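Local coordinates for protein histone-lysine N-methyltransferase SETMAR (Homo sapiens, PDB 3BO5) that methylates histone H3 on lysine through its SET domain and, fused to a mariner transposase, takes part in DNA double-strand break repair, at residues His211-Asn216 and Lys272-Gly277. The protein carries 2 engineered substitutions. Numbering follows the deposited sequence.
With ZN (zinc ion), chain E; SAH (S-adenosyl-L-homocysteine), chain F.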
ATOM      1  N   HIS A 211       9.316  -0.309  -8.166  1.00 10.16           N
ATOM      2  CA  HIS A 211       9.470   1.117  -8.097  1.00  9.98           C
ATOM      3  C   HIS A 211       9.464   1.724  -9.497  1.00 10.42           C
ATOM      4  O   HIS A 211       9.944   1.183 -10.447  1.00 11.75           O
ATOM      5  CB  HIS A 211      10.929   1.366  -7.606  1.00 11.61           C
ATOM      6  CG  HIS A 211      11.349   2.775  -7.744  1.00 12.44           C
ATOM      7  ND1 HIS A 211      10.871   3.774  -6.917  1.00 12.27           N
ATOM      8  CD2 HIS A 211      12.185   3.375  -8.634  1.00 14.30           C
ATOM      9  CE1 HIS A 211      11.393   4.938  -7.304  1.00 14.33           C
ATOM     10  NE2 HIS A 211      12.167   4.717  -8.368  1.00 12.06           N
ATOM     11  N   SER A 212       8.952   2.925  -9.575  1.00 11.01           N
ATOM     12  CA  SER A 212       9.177   3.715 -10.740  1.00 11.43           C
ATOM     13  C   SER A 212       9.491   5.127 -10.339  1.00 12.30           C
ATOM     14  O   SER A 212       8.904   5.605  -9.390  1.00 13.67           O
ATOM     15  CB  SER A 212       7.925   3.715 -11.599  1.00 13.89           C
ATOM     16  OG  SER A 212       8.166   4.638 -12.708  1.00 13.92           O
ATOM     17  N   CYS A 213      10.378   5.804 -11.108  1.00 13.04           N
ATOM     18  CA  CYS A 213      10.660   7.205 -10.892  1.00 13.98           C
ATOM     19  C   CYS A 213       9.485   8.087 -11.321  1.00 15.05           C
ATOM     20  O   CYS A 213       9.441   9.264 -10.984  1.00 17.38           O
ATOM     21  CB  CYS A 213      11.938   7.506 -11.726  1.00 15.06           C
ATOM     22  SG  CYS A 213      13.359   6.699 -10.955  1.00 15.19           S
ATOM     23  N   GLU A 214       8.605   7.497 -12.137  1.00 15.06           N
ATOM     24  CA  GLU A 214       7.389   8.178 -12.586  1.00 16.84           C
ATOM     25  C   GLU A 214       6.291   7.162 -12.434  1.00 15.18           C
ATOM     26  O   GLU A 214       5.773   6.623 -13.398  1.00 14.86           O
ATOM     27  CB  GLU A 214       7.493   8.616 -14.047  1.00 17.15           C
ATOM     28  CG  GLU A 214       8.401   9.771 -14.265  1.00 21.95           C
ATOM     29  CD  GLU A 214       8.518  10.152 -15.749  1.00 28.46           C
ATOM     30  OE1 GLU A 214       7.642   9.737 -16.574  1.00 31.87           O
ATOM     31  OE2 GLU A 214       9.510  10.861 -16.059  1.00 25.86           O
ATOM     32  N   PRO A 215       5.904   6.945 -11.188  1.00 14.66           N
ATOM     33  CA  PRO A 215       5.004   5.823 -10.965  1.00 14.09           C
ATOM     34  C   PRO A 215       3.591   6.156 -11.278  1.00 13.68           C
ATOM     35  O   PRO A 215       3.228   7.312 -11.451  1.00 14.11           O
ATOM     36  CB  PRO A 215       5.132   5.616  -9.460  1.00 15.06           C
ATOM     37  CG  PRO A 215       5.397   6.988  -8.927  1.00 13.74           C
ATOM     38  CD  PRO A 215       6.334   7.576  -9.919  1.00 13.08           C
ATOM     39  N   ASN A 216       2.744   5.123 -11.205  1.00 11.77           N
ATOM     40  CA  ASN A 216       1.318   5.391 -11.450  1.00 11.53           C
ATOM     41  C   ASN A 216       0.430   5.214 -10.246  1.00 12.20           C
ATOM     42  O   ASN A 216      -0.786   5.356 -10.367  1.00 12.63           O
ATOM     43  CB  ASN A 216       0.776   4.554 -12.630  1.00 11.94           C
ATOM     44  CG  ASN A 216       0.999   3.079 -12.492  1.00 12.15           C
ATOM     45  OD1 ASN A 216       1.337   2.567 -11.395  1.00 11.88           O
ATOM     46  ND2 ASN A 216       0.833   2.325 -13.626  1.00 12.20           N
ATOM     47  N   LYS A 272      21.439   0.550  -5.928  1.00 22.20           N
ATOM     48  CA  LYS A 272      20.951  -0.449  -6.865  1.00 22.65           C
ATOM     49  C   LYS A 272      20.403   0.268  -8.081  1.00 22.08           C
ATOM     50  O   LYS A 272      19.828   1.336  -7.933  1.00 21.62           O
ATOM     51  CB  LYS A 272      19.829  -1.229  -6.214  1.00 23.60           C
ATOM     52  CG  LYS A 272      20.355  -2.068  -5.042  1.00 27.77           C
ATOM     53  CD  LYS A 272      19.378  -3.166  -4.820  1.00 32.57           C
ATOM     54  CE  LYS A 272      19.783  -4.091  -3.669  1.00 36.17           C
ATOM     55  NZ  LYS A 272      18.912  -5.296  -3.813  1.00 39.04           N
ATOM     56  N   PRO A 273      20.648  -0.266  -9.270  1.00 20.33           N
ATOM     57  CA  PRO A 273      20.197   0.436 -10.495  1.00 18.81           C
ATOM     58  C   PRO A 273      18.705   0.321 -10.626  1.00 17.09           C
ATOM     59  O   PRO A 273      18.141  -0.694 -10.228  1.00 17.90           O
ATOM     60  CB  PRO A 273      20.794  -0.357 -11.631  1.00 20.93           C
ATOM     61  CG  PRO A 273      21.723  -1.305 -11.000  1.00 21.93           C
ATOM     62  CD  PRO A 273      21.416  -1.486  -9.578  1.00 20.77           C
ATOM     63  N   CYS A 274      18.128   1.368 -11.199  1.00 15.26           N
ATOM     64  CA  CYS A 274      16.694   1.414 -11.484  1.00 13.27           C
ATOM     65  C   CYS A 274      16.547   1.160 -12.982  1.00 14.00           C
ATOM     66  O   CYS A 274      17.198   1.807 -13.813  1.00 15.93           O
ATOM     67  CB  CYS A 274      16.106   2.817 -11.134  1.00 13.84           C
ATOM     68  SG  CYS A 274      14.346   2.796 -11.448  1.00 13.81           S
ATOM     69  N   TYR A 275      15.562   0.328 -13.319  1.00 13.69           N
ATOM     70  CA  TYR A 275      15.230  -0.010 -14.710  1.00 14.17           C
ATOM     71  C   TYR A 275      13.767   0.402 -15.000  1.00 14.34           C
ATOM     72  O   TYR A 275      13.082  -0.254 -15.831  1.00 14.61           O
ATOM     73  CB  TYR A 275      15.423  -1.512 -15.001  1.00 15.98           C
ATOM     74  CG  TYR A 275      16.773  -2.031 -14.610  1.00 14.69           C
ATOM     75  CD1 TYR A 275      17.920  -1.360 -15.090  1.00 16.79           C
ATOM     76  CD2 TYR A 275      16.912  -3.161 -13.840  1.00 19.34           C
ATOM     77  CE1 TYR A 275      19.202  -1.840 -14.777  1.00 19.08           C
ATOM     78  CE2 TYR A 275      18.200  -3.649 -13.490  1.00 20.03           C
ATOM     79  CZ  TYR A 275      19.318  -2.962 -13.989  1.00 18.82           C
ATOM     80  OH  TYR A 275      20.612  -3.419 -13.717  1.00 22.73           O
ATOM     81  N   CYS A 276      13.282   1.436 -14.324  1.00 14.95           N
ATOM     82  CA  CYS A 276      11.872   1.755 -14.440  1.00 13.54           C
ATOM     83  C   CYS A 276      11.553   2.249 -15.826  1.00 15.22           C
ATOM     84  O   CYS A 276      10.396   2.131 -16.203  1.00 17.79           O
ATOM     85  CB  CYS A 276      11.440   2.771 -13.369  1.00 16.67           C
ATOM     86  SG  CYS A 276      11.904   4.496 -13.696  1.00 14.12           S
ATOM     87  N   GLY A 277      12.524   2.791 -16.580  1.00 14.84           N
ATOM     88  CA  GLY A 277      12.223   3.246 -18.001  1.00 18.15           C
ATOM     89  C   GLY A 277      11.624   4.608 -18.141  1.00 18.10           C
ATOM     90  O   GLY A 277      11.355   5.094 -19.263  1.00 22.03           O
TER
HETATM   91 ZN    ZN E 304      13.829   4.875 -12.503  1.00 14.24          ZN
HETATM   92  N   SAH F 305      10.575  -7.488  -8.099  1.00 13.08           N
HETATM   93  CA  SAH F 305      10.165  -7.929  -6.727  1.00 14.34           C
HETATM   94  CB  SAH F 305       8.898  -7.193  -6.228  1.00 14.13           C
HETATM   95  CG  SAH F 305       9.294  -5.797  -5.713  1.00 11.32           C
HETATM   96  SD  SAH F 305      10.283  -5.895  -4.192  1.00 14.08           S
HETATM   97  C   SAH F 305       9.971  -9.462  -6.746  1.00 12.98           C
HETATM   98  O   SAH F 305      10.319 -10.125  -7.718  1.00 14.21           O
HETATM   99  OXT SAH F 305       9.432  -9.997  -5.723  1.00 14.58           O
HETATM  100  C5' SAH F 305      11.640  -4.791  -4.630  1.00 14.52           C
HETATM  101  C4' SAH F 305      12.701  -5.412  -5.536  1.00 13.30           C
HETATM  102  O4' SAH F 305      12.252  -5.476  -6.892  1.00 11.50           O
HETATM  103  C3' SAH F 305      13.962  -4.603  -5.613  1.00 15.50           C
HETATM  104  O3' SAH F 305      14.847  -4.918  -4.503  1.00 18.06           O
HETATM  105  C2' SAH F 305      14.557  -4.988  -6.936  1.00 15.33           C
HETATM  106  O2' SAH F 305      15.072  -6.333  -6.927  1.00 18.10           O
HETATM  107  C1' SAH F 305      13.305  -5.068  -7.787  1.00 11.08           C
HETATM  108  N9  SAH F 305      12.889  -3.758  -8.327  1.00 12.05           N
HETATM  109  C8  SAH F 305      11.729  -3.041  -8.045  1.00 11.65           C
HETATM  110  N7  SAH F 305      11.702  -1.965  -8.808  1.00 15.52           N
HETATM  111  C5  SAH F 305      12.785  -1.965  -9.612  1.00 12.76           C
HETATM  112  C6  SAH F 305      13.230  -1.026 -10.566  1.00 11.71           C
HETATM  113  N6  SAH F 305      12.576   0.068 -10.963  1.00 12.52           N
HETATM  114  N1  SAH F 305      14.449  -1.338 -11.160  1.00 12.36           N
HETATM  115  C2  SAH F 305      15.149  -2.458 -10.835  1.00 13.30           C
HETATM  116  N3  SAH F 305      14.741  -3.415  -9.927  1.00 12.97           N
HETATM  117  C4  SAH F 305      13.581  -3.071  -9.300  1.00 11.19           C
HETATM  118  O   HOH W   1       8.120   3.195 -15.032  1.00 19.25           O
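His211 meets Cys274 edge-on: CD2 of the imidazole lies 3.6 Å from the Cys274 sulfur, which sits in the ring plane. CG stands anti to the backbone N (chi1 168°), which swings the ring toward the metal site, where NE2 donates to Cys213 SG from a line tilted slightly out of the imidazole plane; ND1 bonds to Tyr249 N. The backbone of His211 reads the adenine of S-adenosylhomocysteine, N giving a hydrogen bond to N7 and O receiving one from N6 at 2.9 Å. Tyr275 N adds to the recognition from the other segment, donating to adenine N1 at 2.9 Å. With an alanine in place of His211, the Cys213 sulfur is likely to lose its ring N-H, Tyr249 N its acceptor, and a gap would probably open beside Cys274. Next along the chain, Ser212 lays its CA against Cys276 CB (3.6 Å), and one water links its OG to Cys276 O. The same OG accepts from Glu214 N, closing an ST turn. This is the junction of SET and post-SET regions, a worked example of how a zinc site can shape a cofactor pocket: Cys213 comes from the SET domain, while Cys274, Cys276 and Cys281 belong to the post-SET segment. Cys213 binds zinc through SG at 2.4 Å. Its backbone N sends an almost straight hydrogen bond to Cys276 SG, 3.3 Å away. The Cys276 sulfur lies between its own backbone N and carbonyl carbon (chi1 78°), a position from which it reaches both the metal and this N-H. Such donors to Cys213 and Cys276 would be expected to temper the negative charge of the zinc-thiolate cluster. Farther on, Glu214 OE2 hydrogen-bonds Ser280 OG, next to the fourth ligand, Cys281.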